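Local coordinates for protein phospholipase C-beta (PLC-beta) (Sepia officinalis, PDB 3QR0) that is a multidomain protein of the phospholipase C-beta family, joining a PH domain, EF-hand-like helices, a calcium-bearing TIM barrel and a C2 domain, at residues G153-L158 with F213-F218; V396-A401 with C432-G437; K685-K690 with F706-V711. All coordinates share one frame; numbering follows the deposited sequence.

How the interactions relate
The three contacts lie in different parts of the chain, their centres about 35 to 48 Å apart. Interaction 1 joins two helices in the EF-hand region and is largely buried. Interaction 2 also pairs helices, but on the outer layer of the barrel formed by the X and Y regions, and interaction 3 brings together edge strands of two sheets in the C2 domain. Both of these have a buried side and a more open one. Aromatic rings serve all three. In interaction 1 an indole adds a direct hydrogen bond to its stack. In interaction 3 a water bridges a lysine and a carbonyl, and in interaction 2 the water links are weak or doubtful.

Interaction 1: G153-L158 with F213-F218; sequences GEWEKL and FDFDTF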
loop_
_atom_site.group_PDB
_atom_site.type_symbol
_atom_site.label_atom_id
_atom_site.label_comp_id
_atom_site.label_asym_id
_atom_site.label_seq_id
_atom_site.Cartn_x
_atom_site.Cartn_y
_atom_site.Cartn_z
ATOM N N GLY A 153 -15.181 12.582 -2.150
ATOM C CA GLY A 153 -14.144 12.718 -3.170
ATOM C C GLY A 153 -14.277 11.702 -4.292
ATOM O O GLY A 153 -14.022 12.022 -5.457
ATOM N N GLU A 154 -14.670 10.475 -3.952
ATOM C CA GLU A 154 -14.901 9.445 -4.965
ATOM C C GLU A 154 -16.161 9.726 -5.775
ATOM O O GLU A 154 -16.239 9.366 -6.950
ATOM C CB GLU A 154 -14.978 8.050 -4.343
ATOM C CG GLU A 154 -13.637 7.510 -3.857
ATOM C CD GLU A 154 -12.659 7.175 -4.992
ATOM O OE1 GLU A 154 -13.049 7.174 -6.182
ATOM O OE2 GLU A 154 -11.479 6.918 -4.681
ATOM N N TRP A 155 -17.141 10.362 -5.138
ATOM C CA TRP A 155 -18.356 10.779 -5.820
ATOM C C TRP A 155 -18.012 11.888 -6.816
ATOM O O TRP A 155 -18.530 11.901 -7.931
ATOM C CB TRP A 155 -19.394 11.253 -4.805
ATOM C CG TRP A 155 -20.790 11.306 -5.332
ATOM C CD1 TRP A 155 -21.593 12.406 -5.415
ATOM C CD2 TRP A 155 -21.554 10.210 -5.842
ATOM N NE1 TRP A 155 -22.811 12.062 -5.949
ATOM C CE2 TRP A 155 -22.814 10.721 -6.221
ATOM C CE3 TRP A 155 -21.294 8.846 -6.022
ATOM C CZ2 TRP A 155 -23.816 9.918 -6.766
ATOM C CZ3 TRP A 155 -22.293 8.044 -6.559
ATOM C CH2 TRP A 155 -23.540 8.587 -6.926
ATOM N N GLU A 156 -17.132 12.799 -6.407
ATOM C CA GLU A 156 -16.646 13.865 -7.281
ATOM C C GLU A 156 -15.822 13.318 -8.461
ATOM O O GLU A 156 -15.906 13.840 -9.569
ATOM C CB GLU A 156 -15.826 14.884 -6.480
ATOM C CG GLU A 156 -15.477 16.147 -7.254
ATOM C CD GLU A 156 -14.556 17.080 -6.484
ATOM O OE1 GLU A 156 -13.610 16.596 -5.825
ATOM O OE2 GLU A 156 -14.767 18.304 -6.554
ATOM N N LYS A 157 -15.030 12.278 -8.219
ATOM C CA LYS A 157 -14.314 11.575 -9.292
ATOM C C LYS A 157 -15.277 11.048 -10.363
ATOM O O LYS A 157 -15.056 11.245 -11.564
ATOM C CB LYS A 157 -13.492 10.421 -8.719
ATOM C CG LYS A 157 -12.812 9.550 -9.762
ATOM C CD LYS A 157 -11.689 8.723 -9.151
ATOM C CE LYS A 157 -11.161 7.692 -10.141
ATOM N NZ LYS A 157 -9.966 6.972 -9.610
ATOM N N LEU A 158 -16.343 10.389 -9.918
ATOM C CA LEU A 158 -17.398 9.929 -10.814
ATOM C C LEU A 158 -18.030 11.109 -11.555
ATOM O O LEU A 158 -18.304 11.017 -12.759
ATOM C CB LEU A 158 -18.472 9.160 -10.033
ATOM C CG LEU A 158 -19.694 8.664 -10.806
ATOM C CD1 LEU A 158 -19.276 7.736 -11.941
ATOM C CD2 LEU A 158 -20.670 7.969 -9.873
ATOM N N PHE A 213 -26.221 20.040 -14.716
ATOM C CA PHE A 213 -25.475 18.948 -14.094
ATOM C C PHE A 213 -24.326 19.486 -13.231
ATOM O O PHE A 213 -23.153 19.271 -13.529
ATOM C CB PHE A 213 -24.954 18.008 -15.185
ATOM C CG PHE A 213 -24.629 16.621 -14.700
ATOM C CD1 PHE A 213 -25.633 15.675 -14.542
ATOM C CD2 PHE A 213 -23.320 16.253 -14.430
ATOM C CE1 PHE A 213 -25.335 14.386 -14.110
ATOM C CE2 PHE A 213 -23.018 14.968 -13.994
ATOM C CZ PHE A 213 -24.030 14.036 -13.837
ATOM N N ASP A 214 -24.682 20.195 -12.161
ATOM C CA ASP A 214 -23.706 20.692 -11.184
ATOM C C ASP A 214 -23.453 19.649 -10.094
ATOM O O ASP A 214 -24.288 18.776 -9.860
ATOM C CB ASP A 214 -24.198 21.999 -10.548
ATOM C CG ASP A 214 -25.524 21.835 -9.828
ATOM O OD1 ASP A 214 -26.574 21.779 -10.507
ATOM O OD2 ASP A 214 -25.519 21.755 -8.586
ATOM N N PHE A 215 -22.314 19.753 -9.413
ATOM C CA PHE A 215 -21.948 18.757 -8.400
ATOM C C PHE A 215 -22.924 18.694 -7.217
ATOM O O PHE A 215 -23.226 17.607 -6.723
ATOM C CB PHE A 215 -20.522 18.969 -7.877
ATOM C CG PHE A 215 -20.103 17.938 -6.869
ATOM C CD1 PHE A 215 -19.877 16.624 -7.259
ATOM C CD2 PHE A 215 -19.974 18.266 -5.525
ATOM C CE1 PHE A 215 -19.511 15.656 -6.329
ATOM C CE2 PHE A 215 -19.607 17.303 -4.590
ATOM C CZ PHE A 215 -19.374 15.996 -4.995
ATOM N N ASP A 216 -23.414 19.842 -6.758
ATOM C CA ASP A 216 -24.304 19.843 -5.592
ATOM C C ASP A 216 -25.627 19.141 -5.886
ATOM O O ASP A 216 -26.173 18.458 -5.023
ATOM C CB ASP A 216 -24.523 21.264 -5.060
ATOM C CG ASP A 216 -23.302 21.806 -4.329
ATOM O OD1 ASP A 216 -22.397 21.012 -3.996
ATOM O OD2 ASP A 216 -23.244 23.030 -4.081
ATOM N N THR A 217 -26.121 19.286 -7.112
ATOM C CA THR A 217 -27.284 18.521 -7.559
ATOM C C THR A 217 -26.915 17.047 -7.746
ATOM O O THR A 217 -27.732 16.160 -7.483
ATOM C CB THR A 217 -27.857 19.088 -8.865
ATOM O OG1 THR A 217 -28.070 20.496 -8.711
ATOM C CG2 THR A 217 -29.173 18.410 -9.215
ATOM N N PHE A 218 -25.688 16.784 -8.194
ATOM C CA PHE A 218 -25.182 15.408 -8.259
ATOM C C PHE A 218 -25.140 14.761 -6.866
ATOM O O PHE A 218 -25.389 13.562 -6.738
ATOM C CB PHE A 218 -23.800 15.349 -8.928
ATOM C CG PHE A 218 -23.373 13.953 -9.330
ATOM C CD1 PHE A 218 -24.140 13.204 -10.216
ATOM C CD2 PHE A 218 -22.202 13.398 -8.836
ATOM C CE1 PHE A 218 -23.750 11.917 -10.594
ATOM C CE2 PHE A 218 -21.802 12.110 -9.214
ATOM C CZ PHE A 218 -22.578 11.372 -10.089
#
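Trp-155 lays its indole over the ring of Phe-218, joining helix 151-165 to the start of helix 215-225. Its CG is anti to the backbone N (chi1 -162°), which carries the indole out to the second helix. Beyond CB, CG makes a marginal contact with Phe-218 CE2. Trp-155 CD1 touches two phenylalanines, 3.6 Å from Phe-218 CD2 and 4.0 Å from Phe-215 CE1. Trp-155 CE2 comes to 3.5 Å from Phe-218 CE2, and CZ2 ends near Phe-218 CZ. The result is an offset stack of the five-membered ring on Phe-218, with centroids 4.3 Å apart and planes at 17°. Trp-155 NE1 donates to Phe-218 O at 3.1 Å, nearly straight at 164°. The oxygen lies in the indole plane, but the donor stands above the carbonyl plane.

Phe-215 CE1 presses on Glu-156 CA at 3.5 Å, while Leu-158 CD2 meets the edge of Phe-218. Asp-214 caps the second helix by accepting from Thr-217 N. This helix pair belongs to the EF-hand-like region, and Tyr-222 adds an edge-to-face ring to Trp-155. Stack and hydrogen bond both join Trp-155 to Phe-218, which should limit rotation of the indole in a mainly apolar interface.

Interaction 2: V396-A401 with C432-G437; sequences VVYAIA and CNEAFG
Ala-435 sets its methyl group against the face of the Tyr-398 ring. Ala-435 CB stands 3.8 Å from the centroid of that ring and only 6° off the normal, a CH-pi contact over the face. The small residue leaves room for the flat ring to lie across the neighbouring helix, and Ala-435 CA also touches that face. The CA-CB bond of Tyr-398 points away from the other helix. With CG anti to the carbonyl carbon (chi1 -83°), the ring turns back over it. Ala-435 CB sits in the corner formed by this ring and Val-397, whose CG2 is 3.8 Å away.

The larger bump is Phe-436. Its ring enters the hollow between Val-397, Ile-400 and Ala-401. Phe-436 CZ meets Val-397 CG1, and Phe-436 CE1 meets Ile-400 CG2 at 3.8 Å. Ala-401 CB sits at the ring edge and also approaches Ala-435 O at 3.3 Å.

The two helices, 393-403 and 422-436, belong to the X-region half of a TIM barrel. Both pack against strand 412-418, which lies between them in the chain. The axes of 396-401 and 432-436 approach to 8.7 Å at an angle of 33°. Leu-414 of that strand touches both Ile-400 and Phe-436, placing the buried side of the contact against the sheet.

At the other side, Tyr-398 OH lies against Glu-434 CB at 3.7 Å. Two waters in the plane of the tyrosine ring bond to this hydroxyl. The link from one of them to Glu-434 OE1 is doubtful; the other reaches Glu-434 O only weakly. Gln-430 holds OE2 of the same carboxylate.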
loop_
_atom_site.group_PDB
_atom_site.type_symbol
_atom_site.label_atom_id
_atom_site.label_comp_id
_atom_site.label_asym_id
_atom_site.label_seq_id
_atom_site.Cartn_x
_atom_site.Cartn_y
_atom_site.Cartn_z
ATOM N N VAL A 396 18.332 -6.772 -14.747
ATOM C CA VAL A 396 17.744 -6.483 -13.435
ATOM C C VAL A 396 18.327 -5.200 -12.809
ATOM O O VAL A 396 17.575 -4.333 -12.348
ATOM C CB VAL A 396 17.889 -7.683 -12.461
ATOM C CG1 VAL A 396 17.540 -7.274 -11.043
ATOM C CG2 VAL A 396 17.010 -8.848 -12.913
ATOM N N VAL A 397 19.650 -5.061 -12.794
ATOM C CA VAL A 397 20.251 -3.885 -12.136
ATOM C C VAL A 397 19.941 -2.567 -12.851
ATOM O O VAL A 397 19.777 -1.534 -12.204
ATOM C CB VAL A 397 21.772 -4.030 -11.863
ATOM C CG1 VAL A 397 22.017 -5.072 -10.756
ATOM C CG2 VAL A 397 22.538 -4.372 -13.127
ATOM N N TYR A 398 19.840 -2.598 -14.175
ATOM C CA TYR A 398 19.378 -1.421 -14.921
ATOM C C TYR A 398 17.901 -1.112 -14.627
ATOM O O TYR A 398 17.504 0.054 -14.608
ATOM C CB TYR A 398 19.643 -1.582 -16.424
ATOM C CG TYR A 398 21.057 -1.202 -16.793
ATOM C CD1 TYR A 398 21.393 0.128 -17.034
ATOM C CD2 TYR A 398 22.066 -2.155 -16.862
ATOM C CE1 TYR A 398 22.690 0.496 -17.361
ATOM C CE2 TYR A 398 23.375 -1.798 -17.185
ATOM C CZ TYR A 398 23.678 -0.470 -17.436
ATOM O OH TYR A 398 24.961 -0.102 -17.753
ATOM N N ALA A 399 17.105 -2.151 -14.374
ATOM C CA ALA A 399 15.713 -1.989 -13.928
ATOM C C ALA A 399 15.650 -1.350 -12.542
ATOM O O ALA A 399 14.888 -0.400 -12.311
ATOM C CB ALA A 399 14.997 -3.342 -13.909
ATOM N N ILE A 400 16.460 -1.866 -11.624
ATOM C CA ILE A 400 16.553 -1.307 -10.278
ATOM C C ILE A 400 16.995 0.161 -10.327
ATOM O O ILE A 400 16.415 1.017 -9.652
ATOM C CB ILE A 400 17.516 -2.132 -9.380
ATOM C CG1 ILE A 400 16.916 -3.516 -9.092
ATOM C CG2 ILE A 400 17.780 -1.405 -8.064
ATOM C CD1 ILE A 400 17.882 -4.515 -8.486
ATOM N N ALA A 401 18.007 0.448 -11.146
ATOM C CA ALA A 401 18.532 1.805 -11.273
ATOM C C ALA A 401 17.458 2.782 -11.769
ATOM O O ALA A 401 17.413 3.927 -11.330
ATOM C CB ALA A 401 19.756 1.822 -12.196
ATOM N N CYS A 432 26.837 -3.533 -11.507
ATOM C CA CYS A 432 26.362 -2.688 -10.408
ATOM C C CYS A 432 26.934 -1.284 -10.560
ATOM O O CYS A 432 26.205 -0.300 -10.479
ATOM C CB CYS A 432 26.771 -3.245 -9.042
ATOM S SG CYS A 432 25.801 -4.663 -8.495
ATOM N N ASN A 433 28.243 -1.201 -10.780
ATOM C CA ASN A 433 28.907 0.091 -10.941
ATOM C C ASN A 433 28.346 0.872 -12.125
ATOM O O ASN A 433 28.001 2.049 -11.997
ATOM C CB ASN A 433 30.423 -0.092 -11.087
ATOM C CG ASN A 433 31.099 -0.415 -9.766
ATOM O OD1 ASN A 433 30.987 0.340 -8.801
ATOM N ND2 ASN A 433 31.814 -1.532 -9.718
ATOM N N GLU A 434 28.233 0.205 -13.267
ATOM C CA GLU A 434 27.777 0.858 -14.490
ATOM C C GLU A 434 26.294 1.224 -14.443
ATOM O O GLU A 434 25.909 2.286 -14.925
ATOM C CB GLU A 434 28.086 -0.015 -15.710
ATOM C CG GLU A 434 29.588 -0.121 -15.991
ATOM C CD GLU A 434 29.936 -1.100 -17.105
ATOM O OE1 GLU A 434 29.019 -1.715 -17.691
ATOM O OE2 GLU A 434 31.142 -1.254 -17.388
ATOM N N ALA A 435 25.471 0.356 -13.855
ATOM C CA ALA A 435 24.031 0.600 -13.779
ATOM C C ALA A 435 23.677 1.672 -12.752
ATOM O O ALA A 435 22.847 2.546 -13.027
ATOM C CB ALA A 435 23.282 -0.693 -13.469
ATOM N N PHE A 436 24.303 1.608 -11.575
ATOM C CA PHE A 436 23.930 2.473 -10.454
ATOM C C PHE A 436 24.698 3.784 -10.386
ATOM O O PHE A 436 24.162 4.776 -9.894
ATOM C CB PHE A 436 24.108 1.747 -9.114
ATOM C CG PHE A 436 23.322 0.469 -8.990
ATOM C CD1 PHE A 436 22.043 0.354 -9.519
ATOM C CD2 PHE A 436 23.857 -0.619 -8.312
ATOM C CE1 PHE A 436 21.325 -0.827 -9.390
ATOM C CE2 PHE A 436 23.137 -1.804 -8.178
ATOM C CZ PHE A 436 21.879 -1.908 -8.720
ATOM N N GLY A 437 25.948 3.783 -10.847
ATOM C CA GLY A 437 26.816 4.960 -10.763
ATOM C C GLY A 437 26.881 5.547 -9.358
ATOM O O GLY A 437 27.206 4.847 -8.396
HETATM O O HOH W 1 26.662 -2.116 -18.218
HETATM O O HOH W 2 25.299 2.480 -18.265
#

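Interaction 3: K685-K690 with F706-V711; sequences KKFKTK and FVFKKV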
loop_
_atom_site.group_PDB
_atom_site.type_symbol
_atom_site.label_atom_id
_atom_site.label_comp_id
_atom_site.label_asym_id
_atom_site.label_seq_id
_atom_site.Cartn_x
_atom_site.Cartn_y
_atom_site.Cartn_z
ATOM N N LYS A 685 -10.398 -14.577 12.509
ATOM C CA LYS A 685 -11.559 -15.458 12.340
ATOM C C LYS A 685 -12.488 -15.464 13.558
ATOM O O LYS A 685 -12.991 -16.516 13.950
ATOM C CB LYS A 685 -11.115 -16.896 12.025
ATOM C CG LYS A 685 -10.175 -17.035 10.844
ATOM C CD LYS A 685 -10.830 -16.642 9.522
ATOM C CE LYS A 685 -9.899 -16.948 8.346
ATOM N NZ LYS A 685 -10.305 -16.257 7.086
ATOM N N LYS A 686 -12.708 -14.291 14.147
ATOM C CA LYS A 686 -13.583 -14.160 15.317
ATOM C C LYS A 686 -14.847 -13.355 15.005
ATOM O O LYS A 686 -15.928 -13.719 15.458
ATOM C CB LYS A 686 -12.826 -13.505 16.475
ATOM C CG LYS A 686 -13.626 -13.399 17.775
ATOM C CD LYS A 686 -12.814 -12.722 18.880
ATOM C CE LYS A 686 -13.558 -12.747 20.214
ATOM N NZ LYS A 686 -12.658 -12.406 21.356
ATOM N N PHE A 687 -14.697 -12.276 14.236
ATOM C CA PHE A 687 -15.765 -11.308 14.007
ATOM C C PHE A 687 -16.237 -11.270 12.554
ATOM O O PHE A 687 -15.471 -10.940 11.651
ATOM C CB PHE A 687 -15.292 -9.912 14.397
ATOM C CG PHE A 687 -15.001 -9.748 15.859
ATOM C CD1 PHE A 687 -13.768 -9.283 16.285
ATOM C CD2 PHE A 687 -15.969 -10.041 16.813
ATOM C CE1 PHE A 687 -13.502 -9.111 17.641
ATOM C CE2 PHE A 687 -15.704 -9.877 18.166
ATOM C CZ PHE A 687 -14.472 -9.415 18.577
ATOM N N LYS A 688 -17.510 -11.582 12.346
ATOM C CA LYS A 688 -18.105 -11.611 11.017
ATOM C C LYS A 688 -19.544 -11.112 11.101
ATOM O O LYS A 688 -20.292 -11.558 11.961
ATOM C CB LYS A 688 -18.074 -13.045 10.485
ATOM C CG LYS A 688 -18.698 -13.239 9.112
ATOM C CD LYS A 688 -18.555 -14.685 8.661
ATOM C CE LYS A 688 -19.530 -15.031 7.562
ATOM N NZ LYS A 688 -19.288 -16.407 7.046
ATOM N N THR A 689 -19.930 -10.202 10.207
ATOM C CA THR A 689 -21.298 -9.686 10.183
ATOM C C THR A 689 -22.257 -10.715 9.615
ATOM O O THR A 689 -21.840 -11.708 9.028
ATOM C CB THR A 689 -21.440 -8.422 9.302
ATOM O OG1 THR A 689 -21.146 -8.749 7.934
ATOM C CG2 THR A 689 -20.514 -7.312 9.785
ATOM N N LYS A 690 -23.544 -10.445 9.779
ATOM C CA LYS A 690 -24.569 -11.134 9.023
ATOM C C LYS A 690 -24.373 -10.891 7.524
ATOM O O LYS A 690 -23.703 -9.939 7.113
ATOM C CB LYS A 690 -25.968 -10.660 9.448
ATOM C CG LYS A 690 -26.282 -9.187 9.128
ATOM C CD LYS A 690 -27.710 -8.808 9.544
ATOM C CE LYS A 690 -27.870 -8.691 11.057
ATOM N NZ LYS A 690 -26.983 -7.647 11.645
ATOM N N PHE A 706 -18.155 -5.097 17.476
ATOM C CA PHE A 706 -17.056 -6.021 17.715
ATOM C C PHE A 706 -16.087 -5.355 18.696
ATOM O O PHE A 706 -15.570 -4.279 18.418
ATOM C CB PHE A 706 -16.300 -6.333 16.418
ATOM C CG PHE A 706 -17.145 -6.941 15.320
ATOM C CD1 PHE A 706 -16.955 -6.553 13.995
ATOM C CD2 PHE A 706 -18.094 -7.917 15.592
ATOM C CE1 PHE A 706 -17.707 -7.122 12.967
ATOM C CE2 PHE A 706 -18.849 -8.486 14.570
ATOM C CZ PHE A 706 -18.656 -8.085 13.260
ATOM N N VAL A 707 -15.833 -6.003 19.829
ATOM C CA VAL A 707 -15.025 -5.413 20.896
ATOM C C VAL A 707 -13.660 -6.080 21.014
ATOM O O VAL A 707 -13.573 -7.291 21.188
ATOM C CB VAL A 707 -15.745 -5.539 22.257
ATOM C CG1 VAL A 707 -14.900 -4.929 23.374
ATOM C CG2 VAL A 707 -17.124 -4.876 22.199
ATOM N N PHE A 708 -12.600 -5.283 20.919
ATOM C CA PHE A 708 -11.251 -5.734 21.247
ATOM C C PHE A 708 -10.912 -5.132 22.607
ATOM O O PHE A 708 -10.344 -4.045 22.693
ATOM C CB PHE A 708 -10.244 -5.279 20.185
ATOM C CG PHE A 708 -10.558 -5.771 18.802
ATOM C CD1 PHE A 708 -11.429 -5.067 17.985
ATOM C CD2 PHE A 708 -9.980 -6.932 18.313
ATOM C CE1 PHE A 708 -11.722 -5.515 16.702
ATOM C CE2 PHE A 708 -10.265 -7.388 17.030
ATOM C CZ PHE A 708 -11.140 -6.681 16.226
ATOM N N LYS A 709 -11.277 -5.855 23.662
ATOM C CA LYS A 709 -11.341 -5.301 25.015
ATOM C C LYS A 709 -10.018 -4.705 25.490
ATOM O O LYS A 709 -9.976 -3.554 25.926
ATOM C CB LYS A 709 -11.819 -6.385 25.995
ATOM C CG LYS A 709 -12.062 -5.913 27.420
ATOM C CD LYS A 709 -13.100 -4.800 27.492
ATOM C CE LYS A 709 -13.593 -4.600 28.914
ATOM N NZ LYS A 709 -14.505 -3.428 29.013
ATOM N N LYS A 710 -8.946 -5.485 25.403
ATOM C CA LYS A 710 -7.643 -5.052 25.896
ATOM C C LYS A 710 -6.572 -5.251 24.837
ATOM O O LYS A 710 -6.155 -6.378 24.573
ATOM C CB LYS A 710 -7.259 -5.823 27.157
ATOM C CG LYS A 710 -5.934 -5.369 27.772
ATOM C CD LYS A 710 -5.625 -6.108 29.069
ATOM C CE LYS A 710 -4.390 -5.527 29.751
ATOM N NZ LYS A 710 -3.989 -6.319 30.957
ATOM N N VAL A 711 -6.136 -4.150 24.236
ATOM C CA VAL A 711 -5.000 -4.175 23.326
ATOM C C VAL A 711 -3.759 -3.768 24.117
ATOM O O VAL A 711 -3.577 -2.591 24.437
ATOM C CB VAL A 711 -5.208 -3.217 22.140
ATOM C CG1 VAL A 711 -4.049 -3.340 21.151
ATOM C CG2 VAL A 711 -6.547 -3.503 21.460
HETATM O O HOH W 3 -11.634 -9.457 20.954
#
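Phe-687 and Phe-706 pack each ring over the other's CB. Phe-687 CB stands 3.5 Å from the centroid of the Phe-706 ring, and Phe-706 CB stands 3.7 Å from the centroid of the Phe-687 ring. These are reciprocal CH-pi contacts. The closest approach is 3.2 Å, between Phe-687 CD2 and Phe-706 CD2. The ring planes are 26° apart but slid past each other, so the rings barely overlap. The two side chains run in opposite directions. Phe-687 also turns its edge to the face of Phe-708, with Phe-687 CE1 3.7 Å from Phe-708 CZ and planes at 75°. Thr-689 CG2 closes the far end of the cluster against Phe-706 CZ.

The weakly bonded strand 686-688 lies at the edge of one sheet of the C2 beta sandwich, and strand 706-711 edges the other. No direct hydrogen bond joins the two segments. Val-673 of strand 669-676 also touches Phe-706 and Phe-708, and Thr-689 OG1 bonds to Val-671 N.

The outer side is looser and wetter. Lys-686 CG lies over the face of Phe-687 opposite Phe-706. The amine of Lys-686 reaches Val-707 O through a water, which accepts from Lys-686 NZ at 3.1 Å and donates to Val-707 O at 2.9 Å. The chemistry divides accordingly: ring and methylene packing joins the sheet edges, while a water-bridged lysine spans them at the solvent side.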